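Local coordinates for protein ribonuclease H (Uncultured organism, PDB 3U3G) that probably cleaves the RNA strand of RNA/DNA hybrids, as a metagenome-derived enzyme of the RNase H1 type, at residues I4-D9 with I21-T26; L33-A38 with D128-E133; E71-M76 with V115-P120. One frame throughout, in Å; residues are numbered along the deposited sequence.

The chain starts with the hairpin of strands 3-12 and 17-26. Interaction 1 closes this short loop. Strand 32-41 follows and pairs on the other side of strand 17-26. Interaction 2 then closes a long loop, from 33-38 to 128-133 on the last helix. Interaction 3 is nested inside that loop and joins strands 71-76 and 115-118 in parallel. Interaction 1 comes before both of the others. It touches each of them: I6 pairs through its backbone with E73 and R75, and V23 O approaches S36 N. Interactions 2 and 3 do not touch, and their centres lie about 17 Å apart. Interactions 1 and 3 join strands, and interaction 2 ties an edge strand to the C-terminal helix.

Interaction 1 of 3, residues I4-D9 with I21-T26; sequences IIIYTD and IGVVIT
The Y7 ring brings its CD1 edge over V24, with CD1 4.1 Å from V24 CB. V24 O also lies at this edge, near the ring plane. CG of Y7 stands anti to the carbonyl carbon (chi1 -56°), which carries the ring toward T26 of the partner strand, where Y7 CE1 meets T26 CG2. One water joins the ends of this pair: it lies 2.8 Å from Y7 OH and donates to T26 OG1. R75 adds a weak hydrogen bond to the same Y7 hydroxyl. T26 OG1 also lies 3.6 Å from I5 CB.

The opposite sheet face carries I6, T8, V23 and I25. There I6 and V23 lie side by side, with I6 CG2 3.9 Å from V23 CG1. I4 and I25 are packed tightly, their CG2 methyls 3.4 Å apart. L60, L53 and A56 of helix 45-60 pack on I6 and T8.

Beneath the side chains the strands run antiparallel, at 165°. I5 with T26, Y7 with V24 and D9 with G22 are hydrogen-bonded pairs, each with two bonds. Y7 N to V24 O is short, at 2.7 Å. D9 directs its carboxylate away from G22. It comes close to E49 and packs on D128, a gathering of acids consistent with the metal-binding active site of RNase H enzymes.

The chemistry thus differs by face. The I6, T8, V23 and I25 face is mostly apolar, with helix 45-60 packed on I6 and T8. The other carries a hydroxyl pair bridged by a water and, at its far end, the acid D9.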
# COMPACT_ATOMS: atom_id res chain seq x y z
N ILE A 4 -4.66 13.45 2.90
CA ILE A 4 -4.28 12.18 3.47
C ILE A 4 -3.16 11.59 2.62
O ILE A 4 -3.31 11.44 1.41
CB ILE A 4 -5.48 11.22 3.54
CG1 ILE A 4 -6.51 11.74 4.54
CG2 ILE A 4 -5.02 9.82 3.94
CD1 ILE A 4 -7.83 10.92 4.56
N ILE A 5 -2.00 11.39 3.24
CA ILE A 5 -0.84 10.84 2.55
C ILE A 5 -0.58 9.43 3.06
O ILE A 5 -0.46 9.20 4.27
CB ILE A 5 0.43 11.70 2.79
CG1 ILE A 5 0.19 13.13 2.29
CG2 ILE A 5 1.64 11.09 2.07
CD1 ILE A 5 1.23 14.12 2.78
N ILE A 6 -0.54 8.47 2.13
CA ILE A 6 -0.40 7.06 2.46
C ILE A 6 0.94 6.57 1.92
O ILE A 6 1.33 6.95 0.81
CB ILE A 6 -1.53 6.24 1.80
CG1 ILE A 6 -2.91 6.70 2.29
CG2 ILE A 6 -1.34 4.76 2.09
CD1 ILE A 6 -4.07 6.09 1.53
N TYR A 7 1.69 5.84 2.74
CA TYR A 7 2.86 5.09 2.27
C TYR A 7 2.55 3.62 2.42
O TYR A 7 2.06 3.18 3.47
CB TYR A 7 4.09 5.39 3.14
CG TYR A 7 4.45 6.85 3.25
CD1 TYR A 7 3.66 7.73 3.98
CD2 TYR A 7 5.50 7.38 2.49
CE1 TYR A 7 3.99 9.08 4.09
CE2 TYR A 7 5.82 8.73 2.58
CZ TYR A 7 5.04 9.57 3.33
OH TYR A 7 5.32 10.94 3.38
N THR A 8 2.87 2.83 1.40
CA THR A 8 2.69 1.39 1.54
C THR A 8 3.95 0.64 1.18
O THR A 8 4.76 1.12 0.38
CB THR A 8 1.53 0.83 0.69
OG1 THR A 8 1.85 0.94 -0.71
CG2 THR A 8 0.23 1.60 0.96
N ASP A 9 4.10 -0.54 1.76
CA ASP A 9 5.14 -1.48 1.35
C ASP A 9 4.66 -2.89 1.69
O ASP A 9 3.83 -3.10 2.58
CB ASP A 9 6.46 -1.17 2.09
CG ASP A 9 7.68 -1.78 1.41
OD1 ASP A 9 7.60 -2.22 0.24
OD2 ASP A 9 8.76 -1.80 2.05
N ILE A 21 2.84 -6.73 5.38
CA ILE A 21 2.47 -5.45 4.77
C ILE A 21 2.64 -4.33 5.77
O ILE A 21 2.57 -4.56 6.99
CB ILE A 21 1.03 -5.47 4.22
CG1 ILE A 21 0.02 -5.74 5.34
CG2 ILE A 21 0.93 -6.49 3.07
CD1 ILE A 21 -1.41 -5.69 4.88
N GLY A 22 2.88 -3.13 5.26
CA GLY A 22 3.03 -1.93 6.08
C GLY A 22 2.34 -0.76 5.41
O GLY A 22 2.44 -0.59 4.20
N VAL A 23 1.55 -0.03 6.19
CA VAL A 23 0.88 1.17 5.72
C VAL A 23 1.11 2.27 6.75
O VAL A 23 0.91 2.06 7.96
CB VAL A 23 -0.65 0.94 5.60
CG1 VAL A 23 -1.34 2.21 5.10
CG2 VAL A 23 -0.96 -0.28 4.69
N VAL A 24 1.55 3.44 6.29
CA VAL A 24 1.64 4.62 7.14
C VAL A 24 0.73 5.67 6.53
O VAL A 24 0.76 5.92 5.31
CB VAL A 24 3.08 5.19 7.18
CG1 VAL A 24 3.14 6.44 8.03
CG2 VAL A 24 4.07 4.13 7.66
N ILE A 25 -0.10 6.29 7.36
CA ILE A 25 -0.98 7.35 6.90
C ILE A 25 -0.73 8.61 7.70
O ILE A 25 -0.67 8.56 8.94
CB ILE A 25 -2.47 6.97 7.03
CG1 ILE A 25 -2.69 5.56 6.46
CG2 ILE A 25 -3.36 8.02 6.36
CD1 ILE A 25 -4.16 5.14 6.39
N THR A 26 -0.46 9.71 7.00
CA THR A 26 -0.22 11.00 7.65
C THR A 26 -1.18 12.05 7.13
O THR A 26 -1.77 11.92 6.05
CB THR A 26 1.24 11.51 7.49
OG1 THR A 26 1.40 12.12 6.20
CG2 THR A 26 2.25 10.38 7.68
O HOH W 1 3.92 12.59 5.11

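Interaction 2 of 3, residues L33-A38 with D128-E133; sequences LHESSA and DELVNE
The C-terminal helix of the RNase H fold docks here on edge strand 32-41, mainly through L130 and S37. The axes of the two short segments come within 6.8 Å, with a crossing angle of -35°. S37 OG donates to L130 O at 2.8 Å. The hydroxyl stands anti to the backbone N (chi1 171°), which aims it at the helix. It reaches the carbonyl from a position tilted 30° from the carbonyl plane. The bond joins a strand side chain to the helix backbone. E133 CB lies beside the same hydroxyl.

L130 supplies the apolar part. Its CD1 methyl rests 3.5 Å from S36 O, and its CD2 methyl lies 4.0 Å from S37 CB. The E35 chain crosses L130 at about a right angle, and E35 OE1 comes within 4.0 Å of L130 CD2. L130 also packs on V24 of the adjoining strand 17-26, so it is buried at this junction. The other oxygen of the E35 carboxylate, OE2, makes a salt bridge with R126, one turn earlier on the helix. E35 OE1 and E133 OE1 are 6.3 Å apart, and their like charges would probably repel mildly.

S36 points to the other side of the sheet. Its OG accepts from H34 NE2 at 2.9 Å, in the plane of the imidazole, and also bonds D59 of helix 45-60. L33 and H34 both face I25, a classic beta bulge.

Helices on both faces of a mixed sheet, with the last one lying against the antiparallel strands, are typical of the RNase H fold.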
# COMPACT_ATOMS: atom_id res chain seq x y z
N LEU A 33 -1.60 9.62 11.21
CA LEU A 33 -3.01 9.35 11.42
C LEU A 33 -3.23 7.87 11.71
O LEU A 33 -4.23 7.50 12.33
CB LEU A 33 -3.81 9.77 10.18
CG LEU A 33 -3.78 11.27 9.91
CD1 LEU A 33 -4.39 11.58 8.55
CD2 LEU A 33 -4.50 12.01 11.03
N HIS A 34 -2.37 7.01 11.17
CA HIS A 34 -2.59 5.56 11.30
C HIS A 34 -1.34 4.83 10.86
O HIS A 34 -0.58 5.33 10.01
CB HIS A 34 -3.78 5.11 10.44
CG HIS A 34 -4.14 3.67 10.62
ND1 HIS A 34 -4.77 3.19 11.75
CD2 HIS A 34 -3.94 2.60 9.81
CE1 HIS A 34 -4.87 1.88 11.66
NE2 HIS A 34 -4.38 1.50 10.49
N GLU A 35 -1.10 3.66 11.46
CA GLU A 35 -0.17 2.68 10.91
C GLU A 35 -0.82 1.31 10.87
O GLU A 35 -1.46 0.91 11.85
CB GLU A 35 1.10 2.62 11.77
CG GLU A 35 1.89 3.94 11.81
CD GLU A 35 3.21 3.81 12.56
OE1 GLU A 35 3.35 2.89 13.39
OE2 GLU A 35 4.09 4.66 12.32
N SER A 36 -0.55 0.54 9.82
CA SER A 36 -0.92 -0.88 9.78
C SER A 36 0.36 -1.70 9.62
O SER A 36 1.20 -1.40 8.76
CB SER A 36 -1.83 -1.13 8.60
OG SER A 36 -3.09 -0.48 8.78
N SER A 37 0.47 -2.80 10.37
CA SER A 37 1.58 -3.74 10.25
C SER A 37 0.99 -5.13 10.41
O SER A 37 0.39 -5.42 11.43
CB SER A 37 2.58 -3.48 11.38
OG SER A 37 3.56 -4.50 11.44
N ALA A 38 1.03 -5.94 9.36
CA ALA A 38 0.32 -7.22 9.40
C ALA A 38 1.10 -8.34 8.72
O ALA A 38 1.68 -8.14 7.65
CB ALA A 38 -1.06 -7.09 8.78
N ASP A 128 8.55 0.01 5.37
CA ASP A 128 9.43 -1.16 5.37
C ASP A 128 9.62 -1.76 6.76
O ASP A 128 9.62 -2.98 6.93
CB ASP A 128 10.77 -0.84 4.72
CG ASP A 128 11.76 -1.99 4.79
OD1 ASP A 128 11.68 -2.89 3.95
OD2 ASP A 128 12.55 -2.03 5.76
N GLU A 129 9.83 -0.90 7.76
CA GLU A 129 9.97 -1.36 9.13
C GLU A 129 8.72 -2.10 9.58
O GLU A 129 8.80 -3.14 10.25
CB GLU A 129 10.26 -0.19 10.09
CG GLU A 129 11.43 0.70 9.68
CD GLU A 129 11.49 2.01 10.47
OE1 GLU A 129 10.73 2.17 11.44
OE2 GLU A 129 12.30 2.89 10.10
N LEU A 130 7.55 -1.59 9.17
CA LEU A 130 6.29 -2.20 9.59
C LEU A 130 6.15 -3.60 9.00
O LEU A 130 5.68 -4.53 9.67
CB LEU A 130 5.12 -1.31 9.16
CG LEU A 130 5.01 0.03 9.87
CD1 LEU A 130 3.83 0.83 9.32
CD2 LEU A 130 4.87 -0.18 11.37
N VAL A 131 6.54 -3.77 7.74
CA VAL A 131 6.56 -5.09 7.11
C VAL A 131 7.41 -6.05 7.94
O VAL A 131 6.98 -7.15 8.28
CB VAL A 131 7.14 -5.01 5.67
CG1 VAL A 131 7.42 -6.41 5.11
CG2 VAL A 131 6.19 -4.24 4.75
N ASN A 132 8.63 -5.63 8.24
CA ASN A 132 9.58 -6.52 8.89
C ASN A 132 9.24 -6.79 10.35
O ASN A 132 9.42 -7.90 10.83
CB ASN A 132 11.00 -5.96 8.75
CG ASN A 132 11.57 -6.17 7.36
OD1 ASN A 132 11.73 -5.22 6.59
ND2 ASN A 132 11.70 -7.43 6.97
N GLU A 133 8.58 -5.83 10.99
CA GLU A 133 8.06 -6.04 12.34
C GLU A 133 7.02 -7.16 12.36
O GLU A 133 7.07 -8.06 13.21
CB GLU A 133 7.45 -4.73 12.85
CG GLU A 133 6.98 -4.74 14.30
CD GLU A 133 6.36 -3.40 14.72
OE1 GLU A 133 6.69 -2.37 14.10
OE2 GLU A 133 5.45 -3.41 15.57

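Interaction 3 of 3, residues E71-M76 with V115-P120; sequences EVEVRM and VFVHIP
E73 lays its carboxylate against V117, with CD 3.5 Å from V117 CG2. Its CB and CG also meet V115 CG2. CG stands anti to the backbone N (chi1 174°), and the extended chain reaches across to the neighbouring strand. R75 NE donates to E73 OE2 at 2.7 Å, meeting it on the anti side. NH2 adds a weak bond to the same oxygen, so the guanidinium is held edge-on in a salt bridge. The start of the R75 chain runs beside V117, and its CB lies 3.8 Å from I119 CD1. An alanine at E73 is likely to leave R75 without the anion that fixes its head and to uncover V117 CG2.

On the other face V74 lies beside F116, with CB 4.0 Å from CD1 of the ring. M76 SD lies obliquely by the ring, 4.3 Å from F116 CD1, a Met-aromatic contact. L53 of helix 45-60 packs on all three side chains.

The backbones position these groups. V74 N to V115 O (2.8 Å) and M76 N to V117 O are nearly straight on their carbonyls. I119 N bonds M76 O from above the carbonyl plane, beyond the end of the strand.

Parallel neighbours linked through helices 79-85 and 94-110 form a beta-alpha-beta crossover, which here completes the edge of the 3-2-1-4-5 sheet of the RNase H fold.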
# COMPACT_ATOMS: atom_id res chain seq x y z
N GLU A 71 -8.43 15.04 -0.53
CA GLU A 71 -7.29 14.70 -1.39
C GLU A 71 -6.48 13.56 -0.75
O GLU A 71 -6.16 13.62 0.43
CB GLU A 71 -6.41 15.93 -1.56
CG GLU A 71 -5.15 15.73 -2.38
CD GLU A 71 -4.38 17.03 -2.61
OE1 GLU A 71 -4.90 18.11 -2.23
OE2 GLU A 71 -3.27 16.98 -3.16
N VAL A 72 -6.23 12.51 -1.52
CA VAL A 72 -5.49 11.34 -1.05
C VAL A 72 -4.34 11.03 -2.02
O VAL A 72 -4.54 10.94 -3.24
CB VAL A 72 -6.41 10.10 -0.94
CG1 VAL A 72 -5.63 8.92 -0.39
CG2 VAL A 72 -7.61 10.40 -0.06
N GLU A 73 -3.17 10.75 -1.47
CA GLU A 73 -2.00 10.43 -2.27
C GLU A 73 -1.36 9.17 -1.68
O GLU A 73 -1.20 9.08 -0.46
CB GLU A 73 -1.03 11.61 -2.21
CG GLU A 73 0.32 11.41 -2.87
CD GLU A 73 1.10 12.71 -2.93
OE1 GLU A 73 0.58 13.68 -3.51
OE2 GLU A 73 2.27 12.72 -2.53
N VAL A 74 -0.97 8.24 -2.55
CA VAL A 74 -0.26 7.03 -2.13
C VAL A 74 1.16 7.07 -2.67
O VAL A 74 1.36 7.29 -3.87
CB VAL A 74 -0.95 5.76 -2.68
CG1 VAL A 74 -0.07 4.53 -2.41
CG2 VAL A 74 -2.31 5.58 -2.04
N ARG A 75 2.12 7.02 -1.75
CA ARG A 75 3.55 7.03 -2.07
C ARG A 75 4.15 5.64 -1.95
O ARG A 75 3.92 4.94 -0.96
CB ARG A 75 4.27 8.00 -1.13
CG ARG A 75 3.79 9.43 -1.31
CD ARG A 75 4.39 10.40 -0.32
NE ARG A 75 3.89 11.76 -0.58
CZ ARG A 75 4.26 12.84 0.10
NH1 ARG A 75 5.14 12.73 1.09
NH2 ARG A 75 3.69 14.01 -0.17
N MET A 76 4.85 5.22 -2.99
CA MET A 76 5.45 3.89 -3.02
C MET A 76 6.87 4.03 -3.53
O MET A 76 7.13 4.83 -4.43
CB MET A 76 4.68 3.01 -4.00
CG MET A 76 3.21 2.87 -3.69
SD MET A 76 2.34 1.87 -4.90
CE MET A 76 2.26 0.29 -4.08
N VAL A 115 -4.20 9.74 -6.06
CA VAL A 115 -3.03 9.78 -6.93
C VAL A 115 -1.89 8.96 -6.37
O VAL A 115 -1.82 8.72 -5.17
CB VAL A 115 -2.55 11.20 -7.23
CG1 VAL A 115 -3.63 11.97 -7.97
CG2 VAL A 115 -2.15 11.90 -5.97
N PHE A 116 -1.07 8.43 -7.27
CA PHE A 116 0.11 7.65 -6.90
C PHE A 116 1.38 8.44 -7.17
O PHE A 116 1.48 9.16 -8.19
CB PHE A 116 0.15 6.35 -7.72
CG PHE A 116 -0.96 5.39 -7.39
CD1 PHE A 116 -0.75 4.38 -6.47
CD2 PHE A 116 -2.15 5.41 -8.10
CE1 PHE A 116 -1.77 3.50 -6.15
CE2 PHE A 116 -3.19 4.54 -7.76
CZ PHE A 116 -2.99 3.59 -6.78
N VAL A 117 2.36 8.30 -6.29
CA VAL A 117 3.62 9.02 -6.39
C VAL A 117 4.78 8.08 -6.10
O VAL A 117 4.78 7.38 -5.09
CB VAL A 117 3.68 10.19 -5.39
CG1 VAL A 117 5.06 10.83 -5.38
CG2 VAL A 117 2.62 11.23 -5.73
N HIS A 118 5.75 8.04 -7.01
CA HIS A 118 6.96 7.24 -6.81
C HIS A 118 7.96 8.02 -5.97
O HIS A 118 8.26 9.17 -6.29
CB HIS A 118 7.57 6.85 -8.16
CG HIS A 118 8.99 6.40 -8.08
ND1 HIS A 118 9.40 5.36 -7.28
CD2 HIS A 118 10.06 6.73 -8.84
CE1 HIS A 118 10.71 5.19 -7.42
NE2 HIS A 118 11.12 5.96 -8.41
N ILE A 119 8.33 7.48 -4.82
CA ILE A 119 9.34 8.09 -3.95
C ILE A 119 10.58 7.18 -3.87
O ILE A 119 10.48 5.97 -4.07
CB ILE A 119 8.76 8.32 -2.53
CG1 ILE A 119 8.26 7.00 -1.93
CG2 ILE A 119 7.64 9.34 -2.60
CD1 ILE A 119 7.90 7.08 -0.44
N PRO A 120 11.74 7.74 -3.48
CA PRO A 120 12.94 6.95 -3.20
C PRO A 120 12.77 5.96 -2.05
O PRO A 120 12.02 6.22 -1.11
CB PRO A 120 13.98 8.02 -2.82
CG PRO A 120 13.46 9.29 -3.39
CD PRO A 120 11.97 9.18 -3.39